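Local coordinates for protein lipopolysaccharide heptosyltransferase 2 (Escherichia coli, PDB 1PSW) that transfers a heptose from ADP-L-glycero-beta-D-manno-heptose to heptosyl-Kdo2-lipid A, adding the second heptose of the lipopolysaccharide inner core, at residues M1-I6 with P29-D34; M16-Y21 with M48-E53; R22-R27 with A137-K142; K79-A84 with A100-R105. All blocks are in the same frame, centred on the assembly; numbering follows the deposited sequence.

In the fold
From the N terminus, strand 2-6 leads through helix 11-27 to strand 32-37, and contact 1 closes this loop by pairing the two strands. Contacts 2 and 3 both start on helix 11-27, inside that loop, and close beyond it: contact 2 at the turn leading into strand 51-56, contact 3 at the turn after helix 131-137. The loops of contacts 1, 2 and 3 therefore cross one another. Contact 4 opens after contacts 1 and 2 have closed and is nested within the long loop of contact 3; it pairs strands 83-86 and 104-108. Together they link five strands of the N-terminal parallel sheet, helix 11-27 beside it and the turn after helix 131-137.

Contact 1. Residues M1-I6 with P29-D34; sequences MKILVI and PQAIID
The carbonyl oxygen of Asp34 is approached by two neighbouring residues: Val5 N donates a hydrogen bond to Asp34 O at 2.8 Å, and the CA-H of Leu4 makes a longer, bent contact with the same oxygen. This is the parallel pairing of strands 2-6 and 32-37, the two strands of the first beta-alpha-beta unit in the Rossmann-like N-terminal domain of a GT-B glycosyltransferase. Bonds alternate as parallel strands require: Ile32 N to Met1 O, Ile3 N to Ile32 O at 2.8 Å, and Asp34 N to Ile3 O, the last almost straight with 178° at the hydrogen.

Lys2, Leu4, Ile32 and Asp34 share one face. Bends at chi2 (-68°) and chi3 (-66°) fold the Lys2 chain alongside Ile32, with Lys2 NZ 3.4 Å from Ile32 CG2. The ammonium stands 4.7 Å from Asp34 OD2, so Lys2 NZ is a charge nearby and not a direct partner; the carboxylate is held by Tyr81 OH at OD2 and Asn52 ND2 at OD1. With an alanine in place of Lys2 the methylenes beside Ile32 would be gone, and Asp34 is likely to lose this nearby positive charge.

On the face of Ile3 and Ile33, which helix 11-27 covers, the packing is apolar. Ile3 CD1 reaches Ala31 CB at 4.2 Å, and Tyr21 of the helix touches both Val5 and Ile33. Those two side chains meet through their methyls, Val5 CG2 lying 3.8 Å from Ile33 CG2.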
loop_
_atom_site.group_PDB
_atom_site.type_symbol
_atom_site.label_atom_id
_atom_site.label_comp_id
_atom_site.label_asym_id
_atom_site.label_seq_id
_atom_site.Cartn_x
_atom_site.Cartn_y
_atom_site.Cartn_z
HETATM N N MSE A 1 12.689 -3.217 -24.386
HETATM C CA MSE A 1 11.410 -3.751 -23.835
HETATM C C MSE A 1 10.590 -2.651 -23.158
HETATM O O MSE A 1 10.625 -2.511 -21.933
HETATM C CB MSE A 1 11.714 -4.861 -22.832
HETATM C CG MSE A 1 10.483 -5.493 -22.228
HETATM SE SE MSE A 1 9.347 -6.174 -23.615
HETATM C CE MSE A 1 9.939 -8.013 -23.572
ATOM N N LYS A 2 9.850 -1.883 -23.959
ATOM C CA LYS A 2 9.029 -0.783 -23.445
ATOM C C LYS A 2 7.674 -1.293 -22.972
ATOM O O LYS A 2 6.859 -1.772 -23.760
ATOM C CB LYS A 2 8.815 0.283 -24.522
ATOM C CG LYS A 2 10.092 0.825 -25.149
ATOM C CD LYS A 2 10.920 1.650 -24.175
ATOM C CE LYS A 2 10.209 2.933 -23.763
ATOM N NZ LYS A 2 11.079 3.819 -22.929
ATOM N N ILE A 3 7.429 -1.166 -21.678
ATOM C CA ILE A 3 6.189 -1.647 -21.103
ATOM C C ILE A 3 5.352 -0.535 -20.483
ATOM O O ILE A 3 5.866 0.326 -19.769
ATOM C CB ILE A 3 6.492 -2.714 -20.028
ATOM C CG1 ILE A 3 7.301 -3.855 -20.654
ATOM C CG2 ILE A 3 5.206 -3.235 -19.432
ATOM C CD1 ILE A 3 7.905 -4.823 -19.647
ATOM N N LEU A 4 4.055 -0.559 -20.773
ATOM C CA LEU A 4 3.126 0.413 -20.218
ATOM C C LEU A 4 2.225 -0.325 -19.238
ATOM O O LEU A 4 1.623 -1.343 -19.581
ATOM C CB LEU A 4 2.263 1.044 -21.313
ATOM C CG LEU A 4 1.092 1.892 -20.794
ATOM C CD1 LEU A 4 1.621 3.088 -20.027
ATOM C CD2 LEU A 4 0.211 2.355 -21.956
ATOM N N VAL A 5 2.135 0.188 -18.019
ATOM C CA VAL A 5 1.295 -0.440 -17.010
ATOM C C VAL A 5 0.192 0.505 -16.556
ATOM O O VAL A 5 0.450 1.662 -16.233
ATOM C CB VAL A 5 2.123 -0.861 -15.764
ATOM C CG1 VAL A 5 1.196 -1.373 -14.662
ATOM C CG2 VAL A 5 3.120 -1.934 -16.142
ATOM N N ILE A 6 -1.041 0.013 -16.564
ATOM C CA ILE A 6 -2.165 0.806 -16.101
ATOM C C ILE A 6 -2.265 0.398 -14.640
ATOM O O ILE A 6 -2.729 -0.699 -14.329
ATOM C CB ILE A 6 -3.472 0.427 -16.833
ATOM C CG1 ILE A 6 -3.288 0.545 -18.349
ATOM C CG2 ILE A 6 -4.612 1.312 -16.345
ATOM C CD1 ILE A 6 -2.914 1.938 -18.837
ATOM N N PRO A 29 14.966 -8.860 -20.132
ATOM C CA PRO A 29 16.153 -8.010 -20.227
ATOM C C PRO A 29 15.760 -6.576 -20.580
ATOM O O PRO A 29 14.879 -6.348 -21.413
ATOM C CB PRO A 29 16.961 -8.682 -21.336
ATOM C CG PRO A 29 15.886 -9.211 -22.241
ATOM C CD PRO A 29 14.917 -9.821 -21.250
ATOM N N GLN A 30 16.418 -5.620 -19.931
ATOM C CA GLN A 30 16.180 -4.203 -20.163
ATOM C C GLN A 30 14.701 -3.818 -20.224
ATOM O O GLN A 30 14.235 -3.205 -21.197
ATOM C CB GLN A 30 16.879 -3.759 -21.449
ATOM C CG GLN A 30 18.396 -3.888 -21.426
ATOM C CD GLN A 30 18.881 -5.324 -21.515
ATOM O OE1 GLN A 30 19.221 -5.944 -20.508
ATOM N NE2 GLN A 30 18.920 -5.856 -22.731
ATOM N N ALA A 31 13.957 -4.179 -19.185
ATOM C CA ALA A 31 12.540 -3.851 -19.128
ATOM C C ALA A 31 12.360 -2.421 -18.620
ATOM O O ALA A 31 12.723 -2.102 -17.490
ATOM C CB ALA A 31 11.812 -4.835 -18.214
ATOM N N ILE A 32 11.817 -1.564 -19.479
ATOM C CA ILE A 32 11.562 -0.164 -19.146
ATOM C C ILE A 32 10.066 -0.082 -18.856
ATOM O O ILE A 32 9.237 -0.294 -19.748
ATOM C CB ILE A 32 11.912 0.769 -20.337
ATOM C CG1 ILE A 32 13.374 0.565 -20.750
ATOM C CG2 ILE A 32 11.676 2.225 -19.953
ATOM C CD1 ILE A 32 14.372 0.898 -19.664
ATOM N N ILE A 33 9.726 0.226 -17.609
ATOM C CA ILE A 33 8.332 0.263 -17.185
ATOM C C ILE A 33 7.752 1.634 -16.856
ATOM O O ILE A 33 8.232 2.323 -15.959
ATOM C CB ILE A 33 8.134 -0.647 -15.950
ATOM C CG1 ILE A 33 8.635 -2.059 -16.260
ATOM C CG2 ILE A 33 6.662 -0.690 -15.566
ATOM C CD1 ILE A 33 8.909 -2.902 -15.016
ATOM N N ASP A 34 6.716 2.021 -17.596
ATOM C CA ASP A 34 6.032 3.284 -17.359
ATOM C C ASP A 34 4.695 2.916 -16.724
ATOM O O ASP A 34 4.063 1.933 -17.120
ATOM C CB ASP A 34 5.797 4.048 -18.668
ATOM C CG ASP A 34 7.087 4.547 -19.296
ATOM O OD1 ASP A 34 8.072 4.762 -18.552
ATOM O OD2 ASP A 34 7.115 4.743 -20.530
#

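Contact 2. Residues M16-Y21 with M48-E53; sequences MSQSLY and MPEVNE
Tyr21 and Met48, the latter present as selenomethionine, form a Met-aromatic contact. Met48 SE sits at the edge of the Tyr21 ring, 5.2 Å from its centroid and 87° off the ring normal. One face of the same ring is covered from within helix 11-27 by Ser17 O, 3.3 Å above its centre.

Apolar contacts widen the joint. Val51 CG2 lies 3.9 Å from Tyr21 CD2, the two side chains running side by side, and the CB atoms of Tyr21 and Glu50 are 3.7 Å apart. Gln18, with CG anti to its own N (chi1 -169°), extends across Met48 and sets CG 4.0 Å from Met48 SE.

The polar part is a meeting of flat groups: the Glu50 chain bends at chi2 and brings its carboxylate up to the Gln18 amide, the planes 67° apart. Replacing Gln18 by an alanine would probably uncover this flank of Met48 and deprive the Glu50 carboxylate of a polar neighbour.

The type I turn from Met48 to Val51, closed by Val51 N to Met48 O at 3.3 Å, presents Met48, Glu50 and Val51 to the helix at the entrance to strand 51-56. The joint thus combines apolar packing round the selenium and the tyrosine ring with a polar corner where Gln18 and Glu50 meet.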
loop_
_atom_site.group_PDB
_atom_site.type_symbol
_atom_site.label_atom_id
_atom_site.label_comp_id
_atom_site.label_asym_id
_atom_site.label_seq_id
_atom_site.Cartn_x
_atom_site.Cartn_y
_atom_site.Cartn_z
HETATM N N MSE A 16 1.216 -3.441 -3.995
HETATM C CA MSE A 16 1.292 -4.823 -4.459
HETATM C C MSE A 16 1.767 -4.922 -5.904
HETATM O O MSE A 16 2.438 -5.877 -6.267
HETATM C CB MSE A 16 -0.074 -5.516 -4.365
HETATM C CG MSE A 16 -0.660 -5.559 -2.990
HETATM SE SE MSE A 16 0.620 -6.202 -1.746
HETATM C CE MSE A 16 0.651 -8.010 -2.310
ATOM N N SER A 17 1.412 -3.939 -6.727
ATOM C CA SER A 17 1.795 -3.980 -8.128
ATOM C C SER A 17 3.302 -3.905 -8.302
ATOM O O SER A 17 3.825 -4.258 -9.360
ATOM C CB SER A 17 1.106 -2.866 -8.921
ATOM O OG SER A 17 1.590 -1.579 -8.583
ATOM N N GLN A 18 4.019 -3.472 -7.271
ATOM C CA GLN A 18 5.464 -3.416 -7.395
ATOM C C GLN A 18 6.016 -4.816 -7.636
ATOM O O GLN A 18 7.053 -4.974 -8.267
ATOM C CB GLN A 18 6.124 -2.832 -6.143
ATOM C CG GLN A 18 7.597 -2.527 -6.379
ATOM C CD GLN A 18 8.363 -2.194 -5.115
ATOM O OE1 GLN A 18 9.487 -1.685 -5.168
ATOM N NE2 GLN A 18 7.762 -2.484 -3.970
ATOM N N SER A 19 5.335 -5.839 -7.124
ATOM C CA SER A 19 5.801 -7.210 -7.324
ATOM C C SER A 19 5.827 -7.574 -8.801
ATOM O O SER A 19 6.704 -8.318 -9.246
ATOM C CB SER A 19 4.916 -8.204 -6.575
ATOM O OG SER A 19 5.145 -8.116 -5.182
ATOM N N LEU A 20 4.858 -7.073 -9.560
ATOM C CA LEU A 20 4.837 -7.336 -10.989
ATOM C C LEU A 20 6.047 -6.652 -11.638
ATOM O O LEU A 20 6.736 -7.259 -12.459
ATOM C CB LEU A 20 3.538 -6.817 -11.628
ATOM C CG LEU A 20 3.527 -6.833 -13.165
ATOM C CD1 LEU A 20 3.685 -8.265 -13.681
ATOM C CD2 LEU A 20 2.222 -6.229 -13.674
ATOM N N TYR A 21 6.303 -5.397 -11.269
ATOM C CA TYR A 21 7.433 -4.652 -11.837
ATOM C C TYR A 21 8.760 -5.340 -11.512
ATOM O O TYR A 21 9.639 -5.446 -12.374
ATOM C CB TYR A 21 7.471 -3.201 -11.322
ATOM C CG TYR A 21 6.128 -2.485 -11.375
ATOM C CD1 TYR A 21 5.164 -2.842 -12.314
ATOM C CD2 TYR A 21 5.806 -1.486 -10.456
ATOM C CE1 TYR A 21 3.907 -2.237 -12.336
ATOM C CE2 TYR A 21 4.555 -0.868 -10.467
ATOM C CZ TYR A 21 3.609 -1.256 -11.410
ATOM O OH TYR A 21 2.360 -0.691 -11.411
HETATM N N MSE A 48 9.662 3.802 -6.124
HETATM C CA MSE A 48 9.928 2.481 -6.703
HETATM C C MSE A 48 10.974 2.589 -7.809
HETATM O O MSE A 48 10.738 3.227 -8.841
HETATM C CB MSE A 48 8.644 1.887 -7.293
HETATM C CG MSE A 48 7.548 1.625 -6.278
HETATM SE SE MSE A 48 5.964 0.996 -7.147
HETATM C CE MSE A 48 4.619 1.590 -5.850
ATOM N N PRO A 49 12.155 1.985 -7.600
ATOM C CA PRO A 49 13.230 2.026 -8.596
ATOM C C PRO A 49 12.932 1.280 -9.897
ATOM O O PRO A 49 13.564 1.534 -10.923
ATOM C CB PRO A 49 14.424 1.440 -7.840
ATOM C CG PRO A 49 13.783 0.482 -6.894
ATOM C CD PRO A 49 12.586 1.259 -6.393
ATOM N N GLU A 50 11.976 0.359 -9.849
ATOM C CA GLU A 50 11.605 -0.414 -11.028
ATOM C C GLU A 50 10.824 0.419 -12.045
ATOM O O GLU A 50 10.738 0.056 -13.222
ATOM C CB GLU A 50 10.751 -1.626 -10.633
ATOM C CG GLU A 50 11.408 -2.610 -9.662
ATOM C CD GLU A 50 11.454 -2.110 -8.225
ATOM O OE1 GLU A 50 10.628 -1.243 -7.853
ATOM O OE2 GLU A 50 12.309 -2.606 -7.456
ATOM N N VAL A 51 10.262 1.535 -11.592
ATOM C CA VAL A 51 9.464 2.395 -12.461
ATOM C C VAL A 51 10.277 3.473 -13.170
ATOM O O VAL A 51 10.952 4.281 -12.536
ATOM C CB VAL A 51 8.318 3.058 -11.667
ATOM C CG1 VAL A 51 7.582 4.062 -12.541
ATOM C CG2 VAL A 51 7.362 1.982 -11.178
ATOM N N ASN A 52 10.205 3.472 -14.496
ATOM C CA ASN A 52 10.933 4.439 -15.300
ATOM C C ASN A 52 10.287 5.812 -15.243
ATOM O O ASN A 52 10.943 6.798 -14.915
ATOM C CB ASN A 52 11.008 3.979 -16.758
ATOM C CG ASN A 52 11.679 5.007 -17.659
ATOM O OD1 ASN A 52 12.815 5.417 -17.408
ATOM N ND2 ASN A 52 10.981 5.425 -18.713
ATOM N N GLU A 53 8.998 5.872 -15.560
ATOM C CA GLU A 53 8.285 7.142 -15.566
ATOM C C GLU A 53 6.811 6.996 -15.206
ATOM O O GLU A 53 6.185 5.975 -15.493
ATOM C CB GLU A 53 8.398 7.779 -16.950
ATOM C CG GLU A 53 7.868 9.197 -17.029
ATOM C CD GLU A 53 7.764 9.700 -18.455
ATOM O OE1 GLU A 53 8.767 9.607 -19.196
ATOM O OE2 GLU A 53 6.678 10.191 -18.832
#

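Contact 3. Residues R22-R27 with A137-K142; sequences RTLQAR and ALAYDK
Leu24 and Ala139 bring the two backbones closest, 5.8 Å between their CA atoms. Residues 22-27 are the final turns of helix 11-27; residues 137-140 make a type I turn at the end of helix 131-137, closed by Tyr140 N to Ala137 O at 3.1 Å.

The methyl of Ala139 meets two helix side chains, its CB lying 3.8 Å from both Thr23 CG2 and Leu24 CD2. With Thr23 chi1 at -56°, OG1 lies beside the backbone N and CG2 anti to it, which puts the methyl against Ala139, while OG1 bonds back to Ser19 O one helical turn earlier. The same methyl touches the phenol, Thr23 CG2 to Tyr140 OH being 3.6 Å.

Arg27, bent at chi2 and chi3, folds against the CE1 and OH rim of Tyr140. Tyr140 CE1 lies over one face of the guanidinium, 3.4 Å from Arg27 NE. The planes are 63° apart and Arg27 CZ lies at the ring's edge, so this is not a parallel stack.

Tyr28 OH, just past the helix, bonds Ala139 O. The contact joins the C-terminal end of helix 11-27 to the turn that follows helix 131-137, beside the parallel sheet, as in the layered Rossmann-like domains of GT-B enzymes.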
loop_
_atom_site.group_PDB
_atom_site.type_symbol
_atom_site.label_atom_id
_atom_site.label_comp_id
_atom_site.label_asym_id
_atom_site.label_seq_id
_atom_site.Cartn_x
_atom_site.Cartn_y
_atom_site.Cartn_z
ATOM N N ARG A 22 8.906 -5.800 -10.270
ATOM C CA ARG A 22 10.119 -6.496 -9.860
ATOM C C ARG A 22 10.252 -7.797 -10.639
ATOM O O ARG A 22 11.344 -8.176 -11.045
ATOM C CB ARG A 22 10.095 -6.806 -8.358
ATOM C CG ARG A 22 10.253 -5.607 -7.427
ATOM C CD ARG A 22 10.523 -6.076 -6.008
ATOM N NE ARG A 22 11.831 -6.715 -5.906
ATOM C CZ ARG A 22 12.225 -7.490 -4.900
ATOM N NH1 ARG A 22 11.410 -7.744 -3.885
ATOM N NH2 ARG A 22 13.452 -8.001 -4.898
ATOM N N THR A 23 9.134 -8.486 -10.845
ATOM C CA THR A 23 9.162 -9.744 -11.572
ATOM C C THR A 23 9.469 -9.523 -13.055
ATOM O O THR A 23 10.208 -10.303 -13.662
ATOM C CB THR A 23 7.830 -10.507 -11.414
ATOM O OG1 THR A 23 7.570 -10.706 -10.021
ATOM C CG2 THR A 23 7.900 -11.867 -12.098
ATOM N N LEU A 24 8.925 -8.458 -13.634
ATOM C CA LEU A 24 9.163 -8.163 -15.045
ATOM C C LEU A 24 10.637 -7.922 -15.335
ATOM O O LEU A 24 11.156 -8.364 -16.356
ATOM C CB LEU A 24 8.358 -6.936 -15.478
ATOM C CG LEU A 24 6.857 -7.146 -15.687
ATOM C CD1 LEU A 24 6.174 -5.801 -15.845
ATOM C CD2 LEU A 24 6.619 -8.019 -16.901
ATOM N N GLN A 25 11.307 -7.215 -14.436
ATOM C CA GLN A 25 12.716 -6.921 -14.611
ATOM C C GLN A 25 13.605 -8.125 -14.342
ATOM O O GLN A 25 14.769 -8.147 -14.734
ATOM C CB GLN A 25 13.098 -5.738 -13.731
ATOM C CG GLN A 25 12.370 -4.468 -14.171
ATOM C CD GLN A 25 13.047 -3.196 -13.716
ATOM O OE1 GLN A 25 12.944 -2.154 -14.369
ATOM N NE2 GLN A 25 13.746 -3.268 -12.592
ATOM N N ALA A 26 13.050 -9.137 -13.685
ATOM C CA ALA A 26 13.807 -10.344 -13.401
ATOM C C ALA A 26 13.611 -11.368 -14.524
ATOM O O ALA A 26 14.446 -12.247 -14.711
ATOM C CB ALA A 26 13.357 -10.937 -12.071
ATOM N N ARG A 27 12.509 -11.256 -15.264
ATOM C CA ARG A 27 12.211 -12.202 -16.340
ATOM C C ARG A 27 12.488 -11.667 -17.738
ATOM O O ARG A 27 12.546 -12.438 -18.695
ATOM C CB ARG A 27 10.745 -12.648 -16.263
ATOM C CG ARG A 27 10.305 -13.156 -14.899
ATOM C CD ARG A 27 11.101 -14.363 -14.421
ATOM N NE ARG A 27 11.024 -15.498 -15.334
ATOM C CZ ARG A 27 11.398 -16.733 -15.016
ATOM N NH1 ARG A 27 11.876 -16.999 -13.804
ATOM N NH2 ARG A 27 11.298 -17.704 -15.914
ATOM N N ALA A 137 1.679 -13.284 -11.568
ATOM C CA ALA A 137 1.340 -14.233 -12.627
ATOM C C ALA A 137 1.253 -13.605 -14.021
ATOM O O ALA A 137 1.508 -14.277 -15.028
ATOM C CB ALA A 137 0.029 -14.930 -12.302
ATOM N N LEU A 138 0.896 -12.326 -14.090
ATOM C CA LEU A 138 0.763 -11.657 -15.384
ATOM C C LEU A 138 2.072 -11.502 -16.152
ATOM O O LEU A 138 2.062 -11.311 -17.367
ATOM C CB LEU A 138 0.116 -10.283 -15.211
ATOM C CG LEU A 138 -1.297 -10.267 -14.621
ATOM C CD1 LEU A 138 -1.784 -8.828 -14.554
ATOM C CD2 LEU A 138 -2.245 -11.114 -15.470
ATOM N N ALA A 139 3.194 -11.586 -15.446
ATOM C CA ALA A 139 4.500 -11.450 -16.076
ATOM C C ALA A 139 4.902 -12.730 -16.803
ATOM O O ALA A 139 5.922 -12.763 -17.491
ATOM C CB ALA A 139 5.552 -11.097 -15.026
ATOM N N TYR A 140 4.108 -13.782 -16.646
ATOM C CA TYR A 140 4.404 -15.053 -17.294
ATOM C C TYR A 140 3.431 -15.354 -18.425
ATOM O O TYR A 140 2.322 -14.811 -18.470
ATOM C CB TYR A 140 4.383 -16.179 -16.256
ATOM C CG TYR A 140 5.465 -16.019 -15.213
ATOM C CD1 TYR A 140 6.782 -16.380 -15.486
ATOM C CD2 TYR A 140 5.183 -15.451 -13.969
ATOM C CE1 TYR A 140 7.795 -16.177 -14.545
ATOM C CE2 TYR A 140 6.185 -15.244 -13.025
ATOM C CZ TYR A 140 7.486 -15.609 -13.319
ATOM O OH TYR A 140 8.463 -15.415 -12.370
ATOM N N ASP A 141 3.849 -16.220 -19.344
ATOM C CA ASP A 141 3.006 -16.586 -20.480
ATOM C C ASP A 141 1.719 -17.255 -20.013
ATOM O O ASP A 141 1.714 -17.999 -19.036
ATOM C CB ASP A 141 3.766 -17.514 -21.429
ATOM C CG ASP A 141 5.006 -16.861 -22.012
ATOM O OD1 ASP A 141 4.887 -15.752 -22.577
ATOM O OD2 ASP A 141 6.100 -17.458 -21.907
ATOM N N LYS A 142 0.633 -16.989 -20.731
ATOM C CA LYS A 142 -0.681 -17.529 -20.399
ATOM C C LYS A 142 -0.727 -19.020 -20.050
ATOM O O LYS A 142 -0.936 -19.389 -18.894
ATOM C CB LYS A 142 -1.661 -17.246 -21.543
ATOM C CG LYS A 142 -3.114 -17.486 -21.180
ATOM C CD LYS A 142 -4.023 -17.250 -22.369
ATOM C CE LYS A 142 -5.482 -17.422 -21.989
ATOM N NZ LYS A 142 -6.380 -17.249 -23.166
#

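Contact 4. Residues K79-A84 with A100-R105; sequences KRYDRA and AGIPHR
Ile102 points its side chain at the 79-84 segment, and each branch finds a different part of it. CB forks so that CG2 takes the place anti to the backbone N and settles against the chain itself, Ile102 CG2 being 3.6 Å from Tyr81 O and equally near Arg83 C. CG1 passes the CB of Tyr81, and with chi2 at 170° the chain runs on straight to CD1. That tip packs 3.6 Å from Ala84 CB, with Tyr81 CB and Leu4 of strand 2-6 also touching it.

Ile102 follows helix 95-99, whose C-terminal end is closed by a Schellman motif with Gly101 at positive phi, and precedes strand 104-108; with strand 83-86 these form a beta-alpha-beta unit of the N-terminal sheet. Parallel pairing is secured by Ala84 N to His104 O at 2.8 Å, bent to 133° at the hydrogen, and the CA-H of Arg105 faces Ala84 O.

Ahead of the strands Pro103 rests on backbone, its CG 3.3 Å from Asp82 O. Arg83 and His104 project from the same face; guanidinium and imidazole, their planes 16° apart, do not stack but touch through methylenes, Arg83 CG to His104 CB at 4.1 Å. On the other face Arg105 doubles back along its own segment: Arg105 NH1 donates to Ile102 O at 2.7 Å, the oxygen close to the guanidinium plane, while Arg105 NE bonds Leu116 O.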
loop_
_atom_site.group_PDB
_atom_site.type_symbol
_atom_site.label_atom_id
_atom_site.label_comp_id
_atom_site.label_asym_id
_atom_site.label_seq_id
_atom_site.Cartn_x
_atom_site.Cartn_y
_atom_site.Cartn_z
ATOM N N LYS A 79 5.619 6.609 -27.985
ATOM C CA LYS A 79 6.383 5.809 -27.032
ATOM C C LYS A 79 6.704 4.437 -27.613
ATOM O O LYS A 79 7.697 3.813 -27.244
ATOM C CB LYS A 79 5.589 5.621 -25.736
ATOM C CG LYS A 79 5.377 6.880 -24.912
ATOM C CD LYS A 79 6.641 7.303 -24.179
ATOM C CE LYS A 79 6.357 8.457 -23.223
ATOM N NZ LYS A 79 7.575 8.892 -22.481
ATOM N N ARG A 80 5.850 3.965 -28.513
ATOM C CA ARG A 80 6.051 2.665 -29.138
ATOM C C ARG A 80 6.173 1.551 -28.095
ATOM O O ARG A 80 7.126 0.768 -28.115
ATOM C CB ARG A 80 7.311 2.689 -30.008
ATOM C CG ARG A 80 7.316 3.774 -31.074
ATOM C CD ARG A 80 8.553 3.668 -31.952
ATOM N NE ARG A 80 8.612 2.377 -32.632
ATOM C CZ ARG A 80 9.584 2.002 -33.457
ATOM N NH1 ARG A 80 10.596 2.822 -33.716
ATOM N NH2 ARG A 80 9.546 0.804 -34.027
ATOM N N TYR A 81 5.213 1.488 -27.179
ATOM C CA TYR A 81 5.216 0.457 -26.152
ATOM C C TYR A 81 5.085 -0.921 -26.779
ATOM O O TYR A 81 4.232 -1.150 -27.640
ATOM C CB TYR A 81 4.067 0.682 -25.168
ATOM C CG TYR A 81 4.269 1.861 -24.255
ATOM C CD1 TYR A 81 5.278 1.856 -23.288
ATOM C CD2 TYR A 81 3.453 2.986 -24.353
ATOM C CE1 TYR A 81 5.467 2.949 -22.440
ATOM C CE2 TYR A 81 3.637 4.078 -23.516
ATOM C CZ TYR A 81 4.643 4.051 -22.562
ATOM O OH TYR A 81 4.822 5.133 -21.735
ATOM N N ASP A 82 5.945 -1.833 -26.341
ATOM C CA ASP A 82 5.944 -3.203 -26.831
ATOM C C ASP A 82 4.817 -4.006 -26.178
ATOM O O ASP A 82 4.135 -4.795 -26.835
ATOM C CB ASP A 82 7.282 -3.876 -26.511
ATOM C CG ASP A 82 8.448 -3.260 -27.264
ATOM O OD1 ASP A 82 8.418 -3.266 -28.509
ATOM O OD2 ASP A 82 9.394 -2.773 -26.613
ATOM N N ARG A 83 4.631 -3.803 -24.877
ATOM C CA ARG A 83 3.597 -4.515 -24.132
ATOM C C ARG A 83 2.819 -3.587 -23.214
ATOM O O ARG A 83 3.248 -2.469 -22.931
ATOM C CB ARG A 83 4.221 -5.615 -23.273
ATOM C CG ARG A 83 4.955 -6.694 -24.030
ATOM C CD ARG A 83 5.395 -7.791 -23.074
ATOM N NE ARG A 83 5.851 -8.985 -23.779
ATOM C CZ ARG A 83 6.071 -10.156 -23.195
ATOM N NH1 ARG A 83 5.876 -10.291 -21.889
ATOM N NH2 ARG A 83 6.483 -11.193 -23.914
ATOM N N ALA A 84 1.672 -4.065 -22.746
ATOM C CA ALA A 84 0.848 -3.299 -21.828
ATOM C C ALA A 84 0.198 -4.253 -20.833
ATOM O O ALA A 84 -0.176 -5.373 -21.184
ATOM C CB ALA A 84 -0.218 -2.527 -22.590
ATOM N N ALA A 100 -3.500 3.255 -27.958
ATOM C CA ALA A 100 -2.069 3.485 -28.094
ATOM C C ALA A 100 -1.472 2.596 -29.179
ATOM O O ALA A 100 -0.321 2.776 -29.572
ATOM C CB ALA A 100 -1.371 3.224 -26.763
ATOM N N GLY A 101 -2.254 1.631 -29.654
ATOM C CA GLY A 101 -1.774 0.736 -30.692
ATOM C C GLY A 101 -0.779 -0.300 -30.206
ATOM O O GLY A 101 0.012 -0.823 -30.990
ATOM N N ILE A 102 -0.811 -0.605 -28.913
ATOM C CA ILE A 102 0.107 -1.592 -28.346
ATOM C C ILE A 102 -0.308 -2.998 -28.780
ATOM O O ILE A 102 -1.445 -3.412 -28.556
ATOM C CB ILE A 102 0.120 -1.498 -26.810
ATOM C CG1 ILE A 102 0.427 -0.056 -26.397
ATOM C CG2 ILE A 102 1.161 -2.451 -26.237
ATOM C CD1 ILE A 102 0.233 0.231 -24.921
ATOM N N PRO A 103 0.616 -3.753 -29.397
ATOM C CA PRO A 103 0.353 -5.114 -29.877
ATOM C C PRO A 103 -0.043 -6.150 -28.836
ATOM O O PRO A 103 -0.949 -6.953 -29.070
ATOM C CB PRO A 103 1.650 -5.482 -30.587
ATOM C CG PRO A 103 2.680 -4.750 -29.784
ATOM C CD PRO A 103 2.031 -3.395 -29.604
ATOM N N HIS A 104 0.636 -6.138 -27.694
ATOM C CA HIS A 104 0.364 -7.100 -26.629
ATOM C C HIS A 104 -0.212 -6.428 -25.390
ATOM O O HIS A 104 0.470 -5.670 -24.706
ATOM C CB HIS A 104 1.655 -7.837 -26.269
ATOM C CG HIS A 104 2.315 -8.495 -27.440
ATOM N ND1 HIS A 104 2.727 -7.795 -28.554
ATOM C CD2 HIS A 104 2.624 -9.793 -27.677
ATOM C CE1 HIS A 104 3.262 -8.632 -29.424
ATOM N NE2 HIS A 104 3.212 -9.851 -28.917
ATOM N N ARG A 105 -1.472 -6.726 -25.108
ATOM C CA ARG A 105 -2.166 -6.156 -23.964
ATOM C C ARG A 105 -2.658 -7.269 -23.038
ATOM O O ARG A 105 -3.575 -8.014 -23.384
ATOM C CB ARG A 105 -3.331 -5.303 -24.461
ATOM C CG ARG A 105 -2.912 -4.293 -25.530
ATOM C CD ARG A 105 -4.073 -3.414 -25.978
ATOM N NE ARG A 105 -5.118 -4.173 -26.668
ATOM C CZ ARG A 105 -4.951 -4.807 -27.825
ATOM N NH1 ARG A 105 -3.775 -4.782 -28.438
ATOM N NH2 ARG A 105 -5.962 -5.465 -28.375
#